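Local atomic coordinates of betaine aldehyde dehydrogenase (Staphylococcus aureus subsp. aureus COL, PDB entry 4QTO), a protein that catalyses the NAD-dependent oxidation of betaine aldehyde to glycine betaine. Residues 170-184 with 198-212. Numbering follows the deposited sequence.
Sequences PVGVVTQITPWNYPL and GCSLVMKPSEITPLT
Strands 173-177 and 200-204 run parallel, 4.6 Å apart at their closest axis approach, and six backbone hydrogen bonds join them from Gly172 O to Thr178 N. On the face of Val174, Gln176, Leu201 and Met203, the Gln176 amide lies across its neighbours. Its OE1 meets Met203 CE at 3.5 Å and Leu201 CD1 at 3.7 Å. This buried oxygen finds only carbon there and has no polar partner in the model, whereas NE2 bonds to Tyr500 OH. Met203 bends at its last torsion (chi3 -75°), which turns CE back over Gln176 CB. At the start of the strands, Cys199 SG packs against Val171 CG1 at 3.7 Å and also touches Pro170 and Val174.

At the ends of the strands, where direct pairing stops, one water donates to Thr178 O and Lys204 O. A second donates to Pro179 O and accepts from Ser206 N (2.9 Å). Lys204 NZ folds back to Pro205 O and also bonds to Gly235 O. Trp180 presents its ring edge, in plane, to Ser206 OG, while Ile208 CG1 reaches Trp180 CB at 3.9 Å. Thr209 OG1 sits 3.3 Å from Trp180 CA.

The two strands and helix 183-197 form a beta-alpha-beta unit of the Rossmann-type domain. Strand 252-256 pairs with the other edge of 173-177, and helix 237-246 packs on the face of Ile177, Val202 and Lys204. Glu118 of helix 111-122 links the starts of helices 183-197 and 211-223 by hydrogen bonds to Leu184 N and Thr212 OG1.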
loop_
_atom_site.group_PDB
_atom_site.type_symbol
_atom_site.label_atom_id
_atom_site.label_comp_id
_atom_site.label_asym_id
_atom_site.label_seq_id
_atom_site.Cartn_x
_atom_site.Cartn_y
_atom_site.Cartn_z
ATOM N N PRO A 170 4.182 -17.785 3.411
ATOM C CA PRO A 170 5.343 -18.149 2.562
ATOM C C PRO A 170 4.843 -19.052 1.422
ATOM O O PRO A 170 4.007 -19.942 1.634
ATOM C CB PRO A 170 6.272 -18.907 3.502
ATOM C CG PRO A 170 5.453 -19.218 4.711
ATOM C CD PRO A 170 4.359 -18.221 4.812
ATOM N N VAL A 171 5.431 -18.888 0.251
ATOM C CA VAL A 171 5.011 -19.665 -0.942
ATOM C C VAL A 171 5.197 -21.164 -0.716
ATOM O O VAL A 171 4.414 -21.974 -1.218
ATOM C CB VAL A 171 5.677 -19.112 -2.227
ATOM C CG1 VAL A 171 7.166 -19.385 -2.251
ATOM C CG2 VAL A 171 5.000 -19.656 -3.480
ATOM N N GLY A 172 6.245 -21.546 0.019
ATOM C CA GLY A 172 6.489 -22.915 0.394
ATOM C C GLY A 172 7.941 -23.281 0.210
ATOM O O GLY A 172 8.824 -22.642 0.766
ATOM N N VAL A 173 8.160 -24.339 -0.546
ATOM C CA VAL A 173 9.477 -24.845 -0.845
ATOM C C VAL A 173 9.952 -24.186 -2.138
ATOM O O VAL A 173 9.244 -24.233 -3.165
ATOM C CB VAL A 173 9.423 -26.368 -1.019
ATOM C CG1 VAL A 173 10.739 -26.903 -1.579
ATOM C CG2 VAL A 173 9.084 -27.055 0.283
ATOM N N VAL A 174 11.153 -23.605 -2.109
ATOM C CA VAL A 174 11.674 -22.918 -3.272
ATOM C C VAL A 174 13.023 -23.481 -3.695
ATOM O O VAL A 174 13.862 -23.780 -2.834
ATOM C CB VAL A 174 11.884 -21.416 -2.997
ATOM C CG1 VAL A 174 12.319 -20.705 -4.280
ATOM C CG2 VAL A 174 10.616 -20.794 -2.425
ATOM N N THR A 175 13.216 -23.632 -5.002
ATOM C CA THR A 175 14.511 -24.042 -5.556
ATOM C C THR A 175 15.105 -22.777 -6.194
ATOM O O THR A 175 14.401 -21.955 -6.813
ATOM C CB THR A 175 14.454 -25.227 -6.490
ATOM O OG1 THR A 175 13.559 -24.947 -7.547
ATOM C CG2 THR A 175 14.027 -26.475 -5.723
ATOM N N GLN A 176 16.412 -22.615 -6.030
ATOM C CA GLN A 176 17.094 -21.390 -6.396
ATOM C C GLN A 176 18.375 -21.763 -7.134
ATOM O O GLN A 176 19.210 -22.478 -6.579
ATOM C CB GLN A 176 17.393 -20.566 -5.146
ATOM C CG GLN A 176 16.130 -20.168 -4.378
ATOM C CD GLN A 176 16.391 -19.494 -3.053
ATOM O OE1 GLN A 176 17.336 -19.812 -2.350
ATOM N NE2 GLN A 176 15.512 -18.564 -2.704
ATOM N N ILE A 177 18.524 -21.269 -8.352
ATOM C CA ILE A 177 19.678 -21.626 -9.231
ATOM C C ILE A 177 20.316 -20.321 -9.662
ATOM O O ILE A 177 19.656 -19.457 -10.239
ATOM C CB ILE A 177 19.210 -22.459 -10.434
ATOM C CG1 ILE A 177 18.588 -23.772 -9.939
ATOM C CG2 ILE A 177 20.361 -22.699 -11.377
ATOM C CD1 ILE A 177 17.840 -24.542 -11.016
ATOM N N THR A 178 21.590 -20.140 -9.299
ATOM C CA THR A 178 22.298 -18.898 -9.512
ATOM C C THR A 178 23.414 -18.996 -10.561
ATOM O O THR A 178 23.900 -20.098 -10.878
ATOM C CB THR A 178 22.870 -18.395 -8.171
ATOM O OG1 THR A 178 23.549 -19.483 -7.538
ATOM C CG2 THR A 178 21.762 -17.958 -7.245
ATOM N N PRO A 179 23.824 -17.844 -11.111
ATOM C CA PRO A 179 24.813 -17.792 -12.208
ATOM C C PRO A 179 26.240 -17.607 -11.736
ATOM O O PRO A 179 26.506 -17.335 -10.550
ATOM C CB PRO A 179 24.355 -16.549 -12.983
ATOM C CG PRO A 179 23.960 -15.651 -11.914
ATOM C CD PRO A 179 23.276 -16.498 -10.874
ATOM N N TRP A 180 27.163 -17.733 -12.672
ATOM C CA TRP A 180 28.556 -17.612 -12.362
ATOM C C TRP A 180 29.144 -16.217 -12.314
ATOM O O TRP A 180 30.256 -16.043 -11.823
ATOM C CB TRP A 180 29.390 -18.455 -13.356
ATOM C CG TRP A 180 29.086 -18.214 -14.802
ATOM C CD1 TRP A 180 28.329 -18.997 -15.629
ATOM C CD2 TRP A 180 29.529 -17.101 -15.603
ATOM N NE1 TRP A 180 28.275 -18.453 -16.900
ATOM C CE2 TRP A 180 29.011 -17.292 -16.904
ATOM C CE3 TRP A 180 30.325 -15.986 -15.351
ATOM C CZ2 TRP A 180 29.277 -16.419 -17.939
ATOM C CZ3 TRP A 180 30.583 -15.111 -16.394
ATOM C CH2 TRP A 180 30.047 -15.330 -17.660
ATOM N N ASN A 181 28.428 -15.223 -12.802
ATOM C CA ASN A 181 29.041 -13.890 -12.865
ATOM C C ASN A 181 29.176 -13.170 -11.523
ATOM O O ASN A 181 30.264 -12.654 -11.200
ATOM C CB ASN A 181 28.413 -13.021 -13.959
ATOM C CG ASN A 181 26.934 -12.779 -13.792
ATOM O OD1 ASN A 181 26.237 -13.386 -12.959
ATOM N ND2 ASN A 181 26.428 -11.850 -14.594
ATOM N N TYR A 182 28.101 -13.176 -10.750
ATOM C CA TYR A 182 28.079 -12.551 -9.414
ATOM C C TYR A 182 27.415 -13.565 -8.497
ATOM O O TYR A 182 26.250 -13.434 -8.103
ATOM C CB TYR A 182 27.267 -11.257 -9.446
ATOM C CG TYR A 182 27.878 -10.176 -10.281
ATOM C CD1 TYR A 182 28.764 -9.304 -9.736
ATOM C CD2 TYR A 182 27.560 -10.036 -11.625
ATOM C CE1 TYR A 182 29.353 -8.301 -10.501
ATOM C CE2 TYR A 182 28.123 -9.032 -12.397
ATOM C CZ TYR A 182 29.001 -8.152 -11.827
ATOM O OH TYR A 182 29.574 -7.139 -12.564
ATOM N N PRO A 183 28.154 -14.604 -8.138
ATOM C CA PRO A 183 27.545 -15.706 -7.393
ATOM C C PRO A 183 26.897 -15.351 -6.073
ATOM O O PRO A 183 25.728 -15.685 -5.854
ATOM C CB PRO A 183 28.709 -16.691 -7.177
ATOM C CG PRO A 183 29.677 -16.361 -8.229
ATOM C CD PRO A 183 29.538 -14.896 -8.519
ATOM N N LEU A 184 27.630 -14.697 -5.199
ATOM C CA LEU A 184 27.053 -14.394 -3.918
ATOM C C LEU A 184 25.998 -13.302 -4.009
ATOM O O LEU A 184 25.009 -13.336 -3.262
ATOM C CB LEU A 184 28.144 -14.066 -2.893
ATOM C CG LEU A 184 27.628 -13.938 -1.468
ATOM C CD1 LEU A 184 26.889 -15.176 -1.002
ATOM C CD2 LEU A 184 28.762 -13.573 -0.532
ATOM N N GLY A 198 9.685 -16.974 5.480
ATOM C CA GLY A 198 9.437 -18.262 6.122
ATOM C C GLY A 198 9.435 -19.467 5.197
ATOM O O GLY A 198 8.990 -20.556 5.618
ATOM N N CYS A 199 9.979 -19.328 3.985
ATOM C CA CYS A 199 10.096 -20.473 3.094
ATOM C C CYS A 199 11.227 -21.411 3.501
ATOM O O CYS A 199 12.063 -21.067 4.332
ATOM C CB CYS A 199 10.417 -19.984 1.674
ATOM S SG CYS A 199 9.130 -19.014 0.881
ATOM N N SER A 200 11.232 -22.616 2.902
ATOM C CA SER A 200 12.393 -23.499 2.973
ATOM C C SER A 200 12.998 -23.421 1.576
ATOM O O SER A 200 12.263 -23.329 0.586
ATOM C CB SER A 200 12.017 -24.944 3.264
ATOM O OG SER A 200 11.509 -25.074 4.565
ATOM N N LEU A 201 14.319 -23.515 1.471
ATOM C CA LEU A 201 14.980 -23.375 0.184
ATOM C C LEU A 201 16.033 -24.420 -0.094
ATOM O O LEU A 201 16.635 -24.982 0.812
ATOM C CB LEU A 201 15.615 -21.978 0.084
ATOM C CG LEU A 201 16.753 -21.622 1.065
ATOM C CD1 LEU A 201 18.096 -22.024 0.469
ATOM C CD2 LEU A 201 16.785 -20.117 1.368
ATOM N N VAL A 202 16.213 -24.664 -1.384
ATOM C CA VAL A 202 17.294 -25.512 -1.897
ATOM C C VAL A 202 17.990 -24.699 -2.970
ATOM O O VAL A 202 17.382 -24.361 -4.006
ATOM C CB VAL A 202 16.808 -26.851 -2.481
ATOM C CG1 VAL A 202 18.015 -27.701 -2.925
ATOM C CG2 VAL A 202 15.964 -27.634 -1.493
ATOM N N MET A 203 19.264 -24.382 -2.749
ATOM C CA MET A 203 20.036 -23.575 -3.684
ATOM C C MET A 203 21.132 -24.355 -4.345
ATOM O O MET A 203 21.756 -25.215 -3.701
ATOM C CB MET A 203 20.677 -22.389 -2.949
ATOM C CG MET A 203 21.596 -21.566 -3.837
ATOM S SD MET A 203 22.052 -19.926 -3.209
ATOM C CE MET A 203 20.521 -19.067 -3.514
ATOM N N LYS A 204 21.349 -24.089 -5.636
ATOM C CA LYS A 204 22.453 -24.694 -6.385
ATOM C C LYS A 204 23.168 -23.592 -7.127
ATOM O O LYS A 204 22.596 -22.999 -8.041
ATOM C CB LYS A 204 21.992 -25.754 -7.386
ATOM C CG LYS A 204 23.171 -26.487 -8.055
ATOM C CD LYS A 204 22.798 -27.123 -9.370
ATOM C CE LYS A 204 22.968 -26.165 -10.530
ATOM N NZ LYS A 204 24.407 -25.839 -10.825
ATOM N N PRO A 205 24.420 -23.290 -6.740
ATOM C CA PRO A 205 25.183 -22.266 -7.469
ATOM C C PRO A 205 25.728 -22.824 -8.771
ATOM O O PRO A 205 25.665 -24.045 -9.012
ATOM C CB PRO A 205 26.315 -21.924 -6.504
ATOM C CG PRO A 205 26.555 -23.220 -5.777
ATOM C CD PRO A 205 25.205 -23.863 -5.633
ATOM N N SER A 206 26.257 -21.948 -9.621
ATOM C CA SER A 206 26.847 -22.375 -10.862
ATOM C C SER A 206 27.930 -23.392 -10.539
ATOM O O SER A 206 28.715 -23.203 -9.594
ATOM C CB SER A 206 27.473 -21.210 -11.603
ATOM O OG SER A 206 28.119 -21.706 -12.776
ATOM N N GLU A 207 27.999 -24.452 -11.328
ATOM C CA GLU A 207 28.946 -25.524 -11.077
ATOM C C GLU A 207 30.381 -25.025 -11.091
ATOM O O GLU A 207 31.228 -25.581 -10.423
ATOM C CB GLU A 207 28.737 -26.688 -12.074
ATOM C CG GLU A 207 28.998 -26.360 -13.517
ATOM C CD GLU A 207 27.829 -25.722 -14.231
ATOM O OE1 GLU A 207 26.793 -25.359 -13.595
ATOM O OE2 GLU A 207 27.966 -25.590 -15.466
ATOM N N ILE A 208 30.655 -23.957 -11.827
ATOM C CA ILE A 208 32.017 -23.462 -11.923
ATOM C C ILE A 208 32.445 -22.426 -10.878
ATOM O O ILE A 208 33.627 -22.133 -10.758
ATOM C CB ILE A 208 32.345 -22.917 -13.341
ATOM C CG1 ILE A 208 31.359 -21.851 -13.786
ATOM C CG2 ILE A 208 32.336 -24.054 -14.364
ATOM C CD1 ILE A 208 31.802 -21.140 -15.060
ATOM N N THR A 209 31.478 -21.894 -10.121
ATOM C CA THR A 209 31.753 -20.848 -9.098
ATOM C C THR A 209 30.976 -21.069 -7.796
ATOM O O THR A 209 30.081 -20.305 -7.455
ATOM C CB THR A 209 31.354 -19.465 -9.637
ATOM O OG1 THR A 209 29.948 -19.480 -9.994
ATOM C CG2 THR A 209 32.202 -19.070 -10.833
ATOM N N PRO A 210 31.319 -22.113 -7.024
ATOM C CA PRO A 210 30.569 -22.388 -5.800
ATOM C C PRO A 210 31.154 -21.806 -4.512
ATOM O O PRO A 210 30.529 -21.936 -3.458
ATOM C CB PRO A 210 30.706 -23.908 -5.700
ATOM C CG PRO A 210 32.084 -24.151 -6.206
ATOM C CD PRO A 210 32.262 -23.195 -7.355
ATOM N N LEU A 211 32.313 -21.158 -4.576
ATOM C CA LEU A 211 33.060 -20.860 -3.338
ATOM C C LEU A 211 32.370 -19.941 -2.329
ATOM O O LEU A 211 32.223 -20.311 -1.152
ATOM C CB LEU A 211 34.457 -20.352 -3.641
ATOM C CG LEU A 211 35.286 -21.277 -4.520
ATOM C CD1 LEU A 211 36.667 -20.667 -4.739
ATOM C CD2 LEU A 211 35.421 -22.669 -3.957
ATOM N N THR A 212 31.950 -18.758 -2.757
ATOM C CA THR A 212 31.306 -17.863 -1.806
ATOM C C THR A 212 29.932 -18.386 -1.359
ATOM O O THR A 212 29.455 -18.025 -0.277
ATOM C CB THR A 212 31.180 -16.437 -2.356
ATOM O OG1 THR A 212 30.508 -16.507 -3.619
ATOM C CG2 THR A 212 32.526 -15.760 -2.456
HETATM O O HOH W 1 23.403 -22.818 -10.844
HETATM O O HOH W 2 26.758 -19.266 -8.682
#